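Local structure of lipase aflb (6IDY) at residues S38-E43 against E87-G92; A96-F101 against G404-L409; G357-E362 against G396-P401; V364-L369 against G410-L415. The protein probably hydrolyses ester bonds of lipids, as a calcium-containing fungal lipase with an alpha/beta-hydrolase core. All coordinates share one frame; numbering follows the deposited sequence.

Contact 1: S38-E43 against E87-G92; sequences SLIASE and EILTVG
The hydroxyl of Thr90 is turned back into its own helix, where OG1 bonds to the carbonyl of Arg86 one turn earlier; from across the contact Leu39 lays CD2 4.4 Å from that OG1, a loose van der Waals approach. The tighter packing centres on Leu89. Its CD1 reaches the branch point of Ile40, 3.7 Å from CG2, and the two side chains stand roughly perpendicular; the leucine methyl rests against CB and both of its branches. Glu43 uses only its aliphatic part: CG, anti to the backbone N (chi1 -171°), lies 3.8 Å from Leu89 CB, and the two chains run past each other in opposite senses. A bend at chi2 (50°) lets the methylenes cover the leucine while the carboxylate goes elsewhere. Glutamate suits this partly exposed edge of the helix pair, being greasy near the backbone and charged at its tip. Gly92, the first residue to leave helical geometry, has the positive phi of a Schellman motif, its N bonding to Leu89 O at 3.0 Å. Ile40 continues inward onto Leu20, Leu416 and Leu419. Helices 31-47 and 81-90 thus pack as a helix pair around one leucine, Leu89, with helix 414-424 lying against Ile40.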
loop_
_atom_site.group_PDB
_atom_site.type_symbol
_atom_site.label_atom_id
_atom_site.label_comp_id
_atom_site.label_asym_id
_atom_site.label_seq_id
_atom_site.Cartn_x
_atom_site.Cartn_y
_atom_site.Cartn_z
ATOM N N SER A 38 -15.218 19.295 2.569
ATOM C CA SER A 38 -16.523 19.850 2.194
ATOM C C SER A 38 -16.745 19.714 0.685
ATOM O O SER A 38 -17.779 19.176 0.275
ATOM C CB SER A 38 -16.630 21.313 2.619
ATOM O OG SER A 38 -17.921 21.832 2.346
ATOM N N LEU A 39 -15.744 20.150 -0.130
ATOM C CA LEU A 39 -15.764 20.082 -1.595
ATOM C C LEU A 39 -15.976 18.648 -2.078
ATOM O O LEU A 39 -16.800 18.426 -2.962
ATOM C CB LEU A 39 -14.469 20.667 -2.187
ATOM C CG LEU A 39 -14.406 20.790 -3.712
ATOM C CD1 LEU A 39 -14.064 22.206 -4.128
ATOM C CD2 LEU A 39 -13.405 19.798 -4.306
ATOM N N ILE A 40 -15.257 17.684 -1.474
ATOM C CA ILE A 40 -15.344 16.267 -1.828
ATOM C C ILE A 40 -16.707 15.690 -1.443
ATOM O O ILE A 40 -17.330 15.045 -2.285
ATOM C CB ILE A 40 -14.131 15.451 -1.278
ATOM C CG1 ILE A 40 -12.841 15.848 -2.027
ATOM C CG2 ILE A 40 -14.362 13.937 -1.373
ATOM C CD1 ILE A 40 -11.579 15.304 -1.456
ATOM N N ALA A 41 -17.182 15.945 -0.202
ATOM C CA ALA A 41 -18.489 15.471 0.274
ATOM C C ALA A 41 -19.631 15.986 -0.612
ATOM O O ALA A 41 -20.527 15.211 -0.945
ATOM C CB ALA A 41 -18.715 15.879 1.724
ATOM N N SER A 42 -19.567 17.270 -1.033
ATOM C CA SER A 42 -20.582 17.869 -1.901
ATOM C C SER A 42 -20.471 17.356 -3.338
ATOM O O SER A 42 -21.497 17.141 -3.977
ATOM C CB SER A 42 -20.543 19.394 -1.843
ATOM O OG SER A 42 -19.346 19.924 -2.384
ATOM N N GLU A 43 -19.236 17.122 -3.830
ATOM C CA GLU A 43 -19.001 16.595 -5.179
ATOM C C GLU A 43 -19.471 15.143 -5.313
ATOM O O GLU A 43 -19.989 14.778 -6.370
ATOM C CB GLU A 43 -17.532 16.771 -5.611
ATOM C CG GLU A 43 -17.225 16.442 -7.067
ATOM C CD GLU A 43 -18.104 17.078 -8.129
ATOM O OE1 GLU A 43 -18.280 18.319 -8.102
ATOM O OE2 GLU A 43 -18.611 16.331 -8.996
ATOM N N GLU A 87 -8.108 17.581 -6.758
ATOM C CA GLU A 87 -8.150 17.639 -8.224
ATOM C C GLU A 87 -8.746 16.396 -8.888
ATOM O O GLU A 87 -9.297 16.518 -9.981
ATOM C CB GLU A 87 -6.769 17.966 -8.810
ATOM C CG GLU A 87 -6.281 19.376 -8.514
ATOM C CD GLU A 87 -7.223 20.501 -8.899
ATOM O OE1 GLU A 87 -7.717 20.504 -10.049
ATOM O OE2 GLU A 87 -7.471 21.380 -8.041
ATOM N N ILE A 88 -8.651 15.219 -8.223
ATOM C CA ILE A 88 -9.215 13.930 -8.643
ATOM C C ILE A 88 -10.721 14.101 -8.957
ATOM O O ILE A 88 -11.200 13.616 -9.985
ATOM C CB ILE A 88 -8.910 12.870 -7.533
ATOM C CG1 ILE A 88 -7.488 12.256 -7.688
ATOM C CG2 ILE A 88 -9.976 11.785 -7.376
ATOM C CD1 ILE A 88 -7.224 11.359 -8.864
ATOM N N LEU A 89 -11.442 14.840 -8.100
ATOM C CA LEU A 89 -12.859 15.109 -8.329
ATOM C C LEU A 89 -13.100 16.301 -9.246
ATOM O O LEU A 89 -14.042 16.259 -10.037
ATOM C CB LEU A 89 -13.641 15.245 -7.017
ATOM C CG LEU A 89 -13.946 13.946 -6.250
ATOM C CD1 LEU A 89 -14.811 14.230 -5.057
ATOM C CD2 LEU A 89 -14.656 12.908 -7.134
ATOM N N THR A 90 -12.249 17.349 -9.166
ATOM C CA THR A 90 -12.350 18.569 -9.991
ATOM C C THR A 90 -12.298 18.233 -11.492
ATOM O O THR A 90 -13.080 18.779 -12.271
ATOM C CB THR A 90 -11.281 19.601 -9.570
ATOM O OG1 THR A 90 -11.359 19.804 -8.159
ATOM C CG2 THR A 90 -11.436 20.949 -10.285
ATOM N N VAL A 91 -11.404 17.304 -11.878
ATOM C CA VAL A 91 -11.246 16.851 -13.267
ATOM C C VAL A 91 -12.295 15.790 -13.653
ATOM O O VAL A 91 -12.338 15.373 -14.810
ATOM C CB VAL A 91 -9.796 16.390 -13.603
ATOM C CG1 VAL A 91 -8.777 17.494 -13.327
ATOM C CG2 VAL A 91 -9.425 15.096 -12.878
ATOM N N GLY A 92 -13.096 15.355 -12.682
ATOM C CA GLY A 92 -14.145 14.357 -12.867
ATOM C C GLY A 92 -13.631 12.978 -13.228
ATOM O O GLY A 92 -14.233 12.288 -14.052
#

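Contact 2: A96-F101 against G404-L409; sequences ADILSF and GLDDLL
Asp97, near the start of helix 96-103, brings its carboxylate towards that of Asp406, with Asp97 OD2 4.5 Å from Asp406 OD2. The nearness of two negative groups is probably tolerated because Arg55 NH2 makes a salt bridge to OD1 of each, and the pair forms an acidic site for that one guanidinium. Next comes Ile98, the residue that carries the apolar contact. Its CG1 branch is stretched out (chi2 167°) and sends CD1 into the other helix, where the methyl rests 3.7 Å from Asp406 O and 3.8 Å from Leu409 CB. It also lies along the Asp406 side chain, CD1 being 3.9 Å from OD1. Isoleucine suits this place because its extended CG1 arm can carry a methyl between Asp406 and Leu409 on one face of a helix. Leu99 then turns to Ile44 and Lys47 of helix 31-47, and Phe101 meets the ring of Tyr178, so successive positions serve different neighbours. The second helix starts at Gly404, its N-cap. Asp407 folds back so that Gly404 N bonds to OD2 at 2.8 Å, with an N-H...O angle of 166° and through the anti lone pair; its OD1 pairs with Lys183. Because glycine lacks a side chain to return the bond, this is one half of a capping box, at the head of a helix packed against helix 96-103.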
loop_
_atom_site.group_PDB
_atom_site.type_symbol
_atom_site.label_atom_id
_atom_site.label_comp_id
_atom_site.label_asym_id
_atom_site.label_seq_id
_atom_site.Cartn_x
_atom_site.Cartn_y
_atom_site.Cartn_z
ATOM N N ALA A 96 -19.712 8.060 -10.942
ATOM C CA ALA A 96 -20.728 7.830 -9.913
ATOM C C ALA A 96 -20.771 6.406 -9.363
ATOM O O ALA A 96 -20.860 6.248 -8.151
ATOM C CB ALA A 96 -22.099 8.246 -10.429
ATOM N N ASP A 97 -20.699 5.380 -10.235
ATOM C CA ASP A 97 -20.745 3.977 -9.811
ATOM C C ASP A 97 -19.539 3.593 -8.944
ATOM O O ASP A 97 -19.699 2.887 -7.942
ATOM C CB ASP A 97 -20.913 3.036 -11.020
ATOM C CG ASP A 97 -19.762 3.032 -12.022
ATOM O OD1 ASP A 97 -19.255 4.131 -12.356
ATOM O OD2 ASP A 97 -19.385 1.932 -12.487
ATOM N N ILE A 98 -18.342 4.106 -9.295
ATOM C CA ILE A 98 -17.122 3.855 -8.525
ATOM C C ILE A 98 -17.206 4.634 -7.204
ATOM O O ILE A 98 -16.971 4.041 -6.150
ATOM C CB ILE A 98 -15.826 4.084 -9.360
ATOM C CG1 ILE A 98 -15.751 3.033 -10.502
ATOM C CG2 ILE A 98 -14.562 4.016 -8.468
ATOM C CD1 ILE A 98 -14.734 3.279 -11.611
ATOM N N LEU A 99 -17.643 5.922 -7.257
ATOM C CA LEU A 99 -17.848 6.774 -6.079
ATOM C C LEU A 99 -18.822 6.124 -5.089
ATOM O O LEU A 99 -18.554 6.128 -3.886
ATOM C CB LEU A 99 -18.376 8.171 -6.469
ATOM C CG LEU A 99 -17.353 9.222 -6.904
ATOM C CD1 LEU A 99 -18.044 10.497 -7.358
ATOM C CD2 LEU A 99 -16.372 9.547 -5.788
ATOM N N SER A 100 -19.929 5.543 -5.602
ATOM C CA SER A 100 -20.944 4.854 -4.801
ATOM C C SER A 100 -20.340 3.657 -4.070
ATOM O O SER A 100 -20.613 3.478 -2.883
ATOM C CB SER A 100 -22.117 4.417 -5.676
ATOM O OG SER A 100 -23.122 3.765 -4.918
ATOM N N PHE A 101 -19.489 2.869 -4.767
ATOM C CA PHE A 101 -18.798 1.703 -4.210
ATOM C C PHE A 101 -17.808 2.140 -3.123
ATOM O O PHE A 101 -17.822 1.573 -2.030
ATOM C CB PHE A 101 -18.099 0.892 -5.322
ATOM C CG PHE A 101 -17.255 -0.273 -4.844
ATOM C CD1 PHE A 101 -17.851 -1.452 -4.407
ATOM C CD2 PHE A 101 -15.868 -0.196 -4.850
ATOM C CE1 PHE A 101 -17.072 -2.529 -3.972
ATOM C CE2 PHE A 101 -15.089 -1.273 -4.412
ATOM C CZ PHE A 101 -15.697 -2.431 -3.974
ATOM N N GLY A 404 -8.443 -2.889 -16.395
ATOM C CA GLY A 404 -9.124 -1.984 -17.313
ATOM C C GLY A 404 -9.296 -0.594 -16.741
ATOM O O GLY A 404 -8.735 -0.275 -15.687
ATOM N N LEU A 405 -10.090 0.234 -17.435
ATOM C CA LEU A 405 -10.408 1.610 -17.054
ATOM C C LEU A 405 -10.904 1.754 -15.601
ATOM O O LEU A 405 -10.352 2.574 -14.870
ATOM C CB LEU A 405 -11.415 2.218 -18.055
ATOM C CG LEU A 405 -11.941 3.635 -17.771
ATOM C CD1 LEU A 405 -10.822 4.677 -17.793
ATOM C CD2 LEU A 405 -13.049 4.010 -18.745
ATOM N N ASP A 406 -11.921 0.962 -15.189
ATOM C CA ASP A 406 -12.505 0.992 -13.836
ATOM C C ASP A 406 -11.489 0.704 -12.739
ATOM O O ASP A 406 -11.599 1.248 -11.640
ATOM C CB ASP A 406 -13.712 0.044 -13.733
ATOM C CG ASP A 406 -14.943 0.480 -14.524
ATOM O OD1 ASP A 406 -14.895 1.560 -15.159
ATOM O OD2 ASP A 406 -15.952 -0.257 -14.504
ATOM N N ASP A 407 -10.487 -0.131 -13.054
ATOM C CA ASP A 407 -9.383 -0.477 -12.155
ATOM C C ASP A 407 -8.470 0.737 -11.949
ATOM O O ASP A 407 -8.121 1.033 -10.810
ATOM C CB ASP A 407 -8.610 -1.682 -12.702
ATOM C CG ASP A 407 -9.451 -2.942 -12.788
ATOM O OD1 ASP A 407 -10.036 -3.335 -11.759
ATOM O OD2 ASP A 407 -9.509 -3.542 -13.880
ATOM N N LEU A 408 -8.146 1.474 -13.040
ATOM C CA LEU A 408 -7.354 2.706 -13.013
ATOM C C LEU A 408 -8.110 3.755 -12.169
ATOM O O LEU A 408 -7.533 4.324 -11.241
ATOM C CB LEU A 408 -7.151 3.236 -14.461
ATOM C CG LEU A 408 -6.067 4.311 -14.735
ATOM C CD1 LEU A 408 -5.859 4.473 -16.207
ATOM C CD2 LEU A 408 -6.438 5.680 -14.174
ATOM N N LEU A 409 -9.399 3.996 -12.496
ATOM C CA LEU A 409 -10.245 4.983 -11.808
ATOM C C LEU A 409 -10.463 4.668 -10.337
ATOM O O LEU A 409 -10.329 5.558 -9.500
ATOM C CB LEU A 409 -11.587 5.198 -12.530
ATOM C CG LEU A 409 -11.540 5.485 -14.045
ATOM C CD1 LEU A 409 -12.943 5.572 -14.633
ATOM C CD2 LEU A 409 -10.738 6.740 -14.364
#

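Contact 3: G357-E362 against G396-P401; sequences GVYTHE and GRVLPP
The ring of Tyr359 meets Val398 at its edge, with Val398 O close to the ring plane; Gly357 N lies at the edge too, also in plane. Phe67 of helix 63-73 meets the same ring with its plane turned by about 70°, and Asn367 and Pro368 pack against it as well. In the other segment, the flat guanidinium of Arg397 has Pro401 CG on one face, 3.6 Å above the plane and offset toward the rim. These are two irregular loops of an alpha/beta-hydrolase. The first carries His361, whose ND1 bonds to Asp318 and NE2 to Ser233, a Ser-His-Asp relay consistent with the catalytic triad of this fold. The bridge between the loops is one hydrogen bond from Tyr359 OH to Val398 O, 2.7 Å long. It is short but bent at the acceptor: the C=O...donor angle is 110° and the hydroxyl stands 23° out of the carbonyl plane. Tyrosine suits this place because its long rigid ring spans the gap between the two loops while only the terminal oxygen needs a polar partner. Val398 also packs on Val63 and Phe67. Because the hydroxyl approaches the carbonyl from the side, it also passes near the valine side chain, with Tyr359 OH 3.8 Å from Val398 CB.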
loop_
_atom_site.group_PDB
_atom_site.type_symbol
_atom_site.label_atom_id
_atom_site.label_comp_id
_atom_site.label_asym_id
_atom_site.label_seq_id
_atom_site.Cartn_x
_atom_site.Cartn_y
_atom_site.Cartn_z
ATOM N N GLY A 357 5.415 6.626 -17.915
ATOM C CA GLY A 357 4.679 7.883 -17.847
ATOM C C GLY A 357 4.304 8.323 -16.446
ATOM O O GLY A 357 4.962 7.950 -15.468
ATOM N N VAL A 358 3.232 9.131 -16.350
ATOM C CA VAL A 358 2.758 9.704 -15.088
ATOM C C VAL A 358 1.997 8.660 -14.260
ATOM O O VAL A 358 0.783 8.489 -14.414
ATOM C CB VAL A 358 1.968 11.037 -15.295
ATOM C CG1 VAL A 358 1.532 11.644 -13.961
ATOM C CG2 VAL A 358 2.797 12.050 -16.085
ATOM N N TYR A 359 2.736 7.949 -13.396
ATOM C CA TYR A 359 2.179 6.963 -12.483
ATOM C C TYR A 359 2.371 7.459 -11.082
ATOM O O TYR A 359 3.495 7.610 -10.610
ATOM C CB TYR A 359 2.765 5.555 -12.691
ATOM C CG TYR A 359 2.308 4.951 -13.996
ATOM C CD1 TYR A 359 2.994 5.208 -15.181
ATOM C CD2 TYR A 359 1.148 4.181 -14.064
ATOM C CE1 TYR A 359 2.551 4.697 -16.397
ATOM C CE2 TYR A 359 0.702 3.652 -15.277
ATOM C CZ TYR A 359 1.418 3.905 -16.437
ATOM O OH TYR A 359 1.001 3.411 -17.641
ATOM N N THR A 360 1.255 7.748 -10.427
ATOM C CA THR A 360 1.208 8.276 -9.065
ATOM C C THR A 360 1.643 7.198 -8.048
ATOM O O THR A 360 1.947 6.064 -8.430
ATOM C CB THR A 360 -0.218 8.745 -8.785
ATOM O OG1 THR A 360 -1.092 7.644 -9.029
ATOM C CG2 THR A 360 -0.641 9.937 -9.645
ATOM N N HIS A 361 1.658 7.559 -6.759
ATOM C CA HIS A 361 1.983 6.666 -5.647
ATOM C C HIS A 361 1.058 5.443 -5.729
ATOM O O HIS A 361 1.537 4.309 -5.701
ATOM C CB HIS A 361 1.770 7.430 -4.335
ATOM C CG HIS A 361 2.118 6.670 -3.097
ATOM N ND1 HIS A 361 3.430 6.366 -2.778
ATOM C CD2 HIS A 361 1.316 6.245 -2.098
ATOM C CE1 HIS A 361 3.379 5.739 -1.615
ATOM N NE2 HIS A 361 2.130 5.655 -1.164
ATOM N N GLU A 362 -0.259 5.693 -5.890
ATOM C CA GLU A 362 -1.316 4.685 -6.066
ATOM C C GLU A 362 -1.276 4.083 -7.472
ATOM O O GLU A 362 -1.531 2.895 -7.622
ATOM C CB GLU A 362 -2.723 5.248 -5.720
ATOM C CG GLU A 362 -3.230 6.431 -6.555
ATOM C CD GLU A 362 -2.635 7.809 -6.297
ATOM O OE1 GLU A 362 -1.806 7.941 -5.370
ATOM O OE2 GLU A 362 -2.987 8.758 -7.033
ATOM N N GLY A 396 5.369 -0.549 -23.698
ATOM C CA GLY A 396 4.399 -0.044 -24.668
ATOM C C GLY A 396 2.978 0.029 -24.138
ATOM O O GLY A 396 2.133 0.718 -24.710
ATOM N N ARG A 397 2.702 -0.691 -23.042
ATOM C CA ARG A 397 1.393 -0.729 -22.394
ATOM C C ARG A 397 1.226 0.440 -21.410
ATOM O O ARG A 397 2.213 1.022 -20.957
ATOM C CB ARG A 397 1.221 -2.051 -21.623
ATOM C CG ARG A 397 1.127 -3.330 -22.452
ATOM C CD ARG A 397 1.263 -4.517 -21.516
ATOM N NE ARG A 397 1.091 -5.809 -22.184
ATOM C CZ ARG A 397 1.595 -6.955 -21.733
ATOM N NH1 ARG A 397 2.330 -6.978 -20.629
ATOM N NH2 ARG A 397 1.377 -8.086 -22.392
ATOM N N VAL A 398 -0.029 0.753 -21.064
ATOM C CA VAL A 398 -0.397 1.773 -20.073
ATOM C C VAL A 398 -1.004 1.095 -18.838
ATOM O O VAL A 398 -0.985 1.648 -17.739
ATOM C CB VAL A 398 -1.297 2.908 -20.630
ATOM C CG1 VAL A 398 -0.518 3.814 -21.580
ATOM C CG2 VAL A 398 -2.552 2.362 -21.302
ATOM N N LEU A 399 -1.542 -0.112 -19.036
ATOM C CA LEU A 399 -2.152 -0.938 -18.003
ATOM C C LEU A 399 -1.764 -2.391 -18.257
ATOM O O LEU A 399 -1.614 -2.756 -19.424
ATOM C CB LEU A 399 -3.693 -0.843 -18.085
ATOM C CG LEU A 399 -4.382 0.435 -17.616
ATOM C CD1 LEU A 399 -5.881 0.316 -17.798
ATOM C CD2 LEU A 399 -4.071 0.741 -16.151
ATOM N N PRO A 400 -1.679 -3.271 -17.227
ATOM C CA PRO A 400 -1.455 -4.696 -17.521
ATOM C C PRO A 400 -2.688 -5.250 -18.260
ATOM O O PRO A 400 -3.775 -4.674 -18.110
ATOM C CB PRO A 400 -1.324 -5.326 -16.130
ATOM C CG PRO A 400 -2.087 -4.421 -15.230
ATOM C CD PRO A 400 -1.871 -3.046 -15.778
ATOM N N PRO A 401 -2.582 -6.335 -19.062
ATOM C CA PRO A 401 -3.790 -6.854 -19.749
ATOM C C PRO A 401 -4.923 -7.251 -18.794
ATOM O O PRO A 401 -6.087 -7.249 -19.181
ATOM C CB PRO A 401 -3.276 -8.077 -20.522
ATOM C CG PRO A 401 -1.796 -7.935 -20.568
ATOM C CD PRO A 401 -1.384 -7.142 -19.374
#

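Contact 4: V364-L369 against G410-L415; sequences VLYNPL and GTEGLL
Tyr366 and Glu412 make the close end of this buried contact, Tyr366 OH giving a 2.7 Å hydrogen bond to Glu412 OE2. The oxygen is met on its anti side, 19° out of the carboxylate plane, and ring and carboxylate are turned 72° against each other. Thr411 tightens the same end: its CB lies in the plane of the tyrosine ring at the edge, 3.6 Å from Tyr366 CD2. The ring gets there because CG takes the crowded position between backbone N and carbonyl carbon (chi1 56°), which swings it over to the helix. Threonine fits well, since CB and CG2 pack on the ring while OG1 bonds to Asp407 O inside its own helix. The looser part is apolar and equally shut off from solvent: Leu365 comes no nearer than 4.0 Å, from its CD1 to Thr411 CG2. Further along, Asn367 leaves the contact and caps the helix beginning at Pro368, with a weak bond from Leu369 N to its OD1. Glu412 bends at chi2 to bring OE2 within reach of both Tyr366 OH and Thr360 OG1, a probable second donor. Two hydroxyls would stabilise its charge, but OE1 lies very close to Glu362 OE2; in this buried setting one of the two carboxylates is probably protonated, and the pair may share that proton.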
loop_
_atom_site.group_PDB
_atom_site.type_symbol
_atom_site.label_atom_id
_atom_site.label_comp_id
_atom_site.label_asym_id
_atom_site.label_seq_id
_atom_site.Cartn_x
_atom_site.Cartn_y
_atom_site.Cartn_z
ATOM N N VAL A 364 1.166 3.144 -9.393
ATOM C CA VAL A 364 2.099 2.027 -9.617
ATOM C C VAL A 364 1.344 0.669 -9.479
ATOM O O VAL A 364 1.709 -0.301 -10.147
ATOM C CB VAL A 364 3.408 2.127 -8.768
ATOM C CG1 VAL A 364 4.423 1.051 -9.174
ATOM C CG2 VAL A 364 4.046 3.505 -8.905
ATOM N N LEU A 365 0.227 0.640 -8.702
ATOM C CA LEU A 365 -0.623 -0.555 -8.539
ATOM C C LEU A 365 -1.252 -1.024 -9.867
ATOM O O LEU A 365 -1.587 -2.205 -10.006
ATOM C CB LEU A 365 -1.719 -0.320 -7.490
ATOM C CG LEU A 365 -1.264 -0.132 -6.038
ATOM C CD1 LEU A 365 -2.375 0.500 -5.204
ATOM C CD2 LEU A 365 -0.785 -1.454 -5.428
ATOM N N TYR A 366 -1.426 -0.103 -10.830
ATOM C CA TYR A 366 -1.985 -0.454 -12.134
ATOM C C TYR A 366 -0.950 -0.295 -13.260
ATOM O O TYR A 366 -1.320 -0.276 -14.431
ATOM C CB TYR A 366 -3.316 0.283 -12.431
ATOM C CG TYR A 366 -3.282 1.800 -12.353
ATOM C CD1 TYR A 366 -2.599 2.553 -13.307
ATOM C CD2 TYR A 366 -4.014 2.483 -11.389
ATOM C CE1 TYR A 366 -2.592 3.946 -13.259
ATOM C CE2 TYR A 366 -4.023 3.877 -11.337
ATOM C CZ TYR A 366 -3.318 4.604 -12.281
ATOM O OH TYR A 366 -3.305 5.977 -12.218
ATOM N N ASN A 367 0.343 -0.190 -12.910
ATOM C CA ASN A 367 1.407 -0.038 -13.905
ATOM C C ASN A 367 1.752 -1.391 -14.582
ATOM O O ASN A 367 1.944 -2.383 -13.876
ATOM C CB ASN A 367 2.649 0.624 -13.299
ATOM C CG ASN A 367 3.734 0.835 -14.313
ATOM O OD1 ASN A 367 4.552 -0.048 -14.562
ATOM N ND2 ASN A 367 3.742 1.991 -14.950
ATOM N N PRO A 368 1.843 -1.449 -15.937
ATOM C CA PRO A 368 2.125 -2.738 -16.602
ATOM C C PRO A 368 3.480 -3.351 -16.278
ATOM O O PRO A 368 3.573 -4.575 -16.193
ATOM C CB PRO A 368 1.970 -2.423 -18.090
ATOM C CG PRO A 368 2.103 -0.963 -18.191
ATOM C CD PRO A 368 1.617 -0.372 -16.926
ATOM N N LEU A 369 4.516 -2.513 -16.080
ATOM C CA LEU A 369 5.853 -2.976 -15.705
ATOM C C LEU A 369 5.825 -3.539 -14.276
ATOM O O LEU A 369 6.406 -4.599 -14.042
ATOM C CB LEU A 369 6.912 -1.863 -15.861
ATOM C CG LEU A 369 8.354 -2.197 -15.433
ATOM C CD1 LEU A 369 9.017 -3.213 -16.380
ATOM C CD2 LEU A 369 9.192 -0.937 -15.288
ATOM N N GLY A 410 -10.772 3.409 -10.040
ATOM C CA GLY A 410 -10.996 2.928 -8.683
ATOM C C GLY A 410 -9.774 3.055 -7.797
ATOM O O GLY A 410 -9.897 3.460 -6.638
ATOM N N THR A 411 -8.582 2.727 -8.341
ATOM C CA THR A 411 -7.294 2.853 -7.632
ATOM C C THR A 411 -7.033 4.325 -7.278
ATOM O O THR A 411 -6.577 4.622 -6.182
ATOM C CB THR A 411 -6.161 2.226 -8.454
ATOM O OG1 THR A 411 -6.454 0.845 -8.671
ATOM C CG2 THR A 411 -4.789 2.365 -7.790
ATOM N N GLU A 412 -7.338 5.240 -8.199
ATOM C CA GLU A 412 -7.190 6.678 -7.982
ATOM C C GLU A 412 -8.170 7.183 -6.916
ATOM O O GLU A 412 -7.795 8.012 -6.083
ATOM C CB GLU A 412 -7.357 7.453 -9.311
ATOM C CG GLU A 412 -6.113 7.404 -10.193
ATOM C CD GLU A 412 -4.815 7.816 -9.521
ATOM O OE1 GLU A 412 -4.856 8.720 -8.658
ATOM O OE2 GLU A 412 -3.754 7.244 -9.855
ATOM N N GLY A 413 -9.388 6.631 -6.925
ATOM C CA GLY A 413 -10.446 6.949 -5.973
ATOM C C GLY A 413 -10.121 6.623 -4.524
ATOM O O GLY A 413 -10.793 7.130 -3.625
ATOM N N LEU A 414 -9.079 5.788 -4.279
ATOM C CA LEU A 414 -8.606 5.394 -2.943
ATOM C C LEU A 414 -8.155 6.580 -2.094
ATOM O O LEU A 414 -8.216 6.511 -0.863
ATOM C CB LEU A 414 -7.444 4.393 -3.038
ATOM C CG LEU A 414 -7.718 3.047 -3.688
ATOM C CD1 LEU A 414 -6.414 2.261 -3.835
ATOM C CD2 LEU A 414 -8.787 2.262 -2.928
ATOM N N LEU A 415 -7.676 7.653 -2.751
ATOM C CA LEU A 415 -7.221 8.878 -2.099
ATOM C C LEU A 415 -8.340 9.530 -1.310
ATOM O O LEU A 415 -8.073 10.170 -0.294
ATOM C CB LEU A 415 -6.660 9.868 -3.130
ATOM C CG LEU A 415 -5.359 9.455 -3.821
ATOM C CD1 LEU A 415 -5.040 10.400 -4.933
ATOM C CD2 LEU A 415 -4.197 9.375 -2.843
#

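Contact 1 closes first along the chain; contact 2 then joins helix 96-103 to the C-terminal region and encloses contact 3, while contact 4 alternates with both. Contacts 3 and 4 lie closest, with centres 8 Å apart, and contacts 1 and 3 are farthest, at 23 Å. Helix 405-412 serves contacts 2 and 4, whose centres are 11 Å apart. Contact 1 touches contact 2 through Leu89 and Leu99, and contact 4 through Ile88 with Glu412 and Leu415. Together they place the N-terminal helices and the C-terminal helices 405-412 and 414-424 side by side, next to the loop bearing the probable catalytic His361.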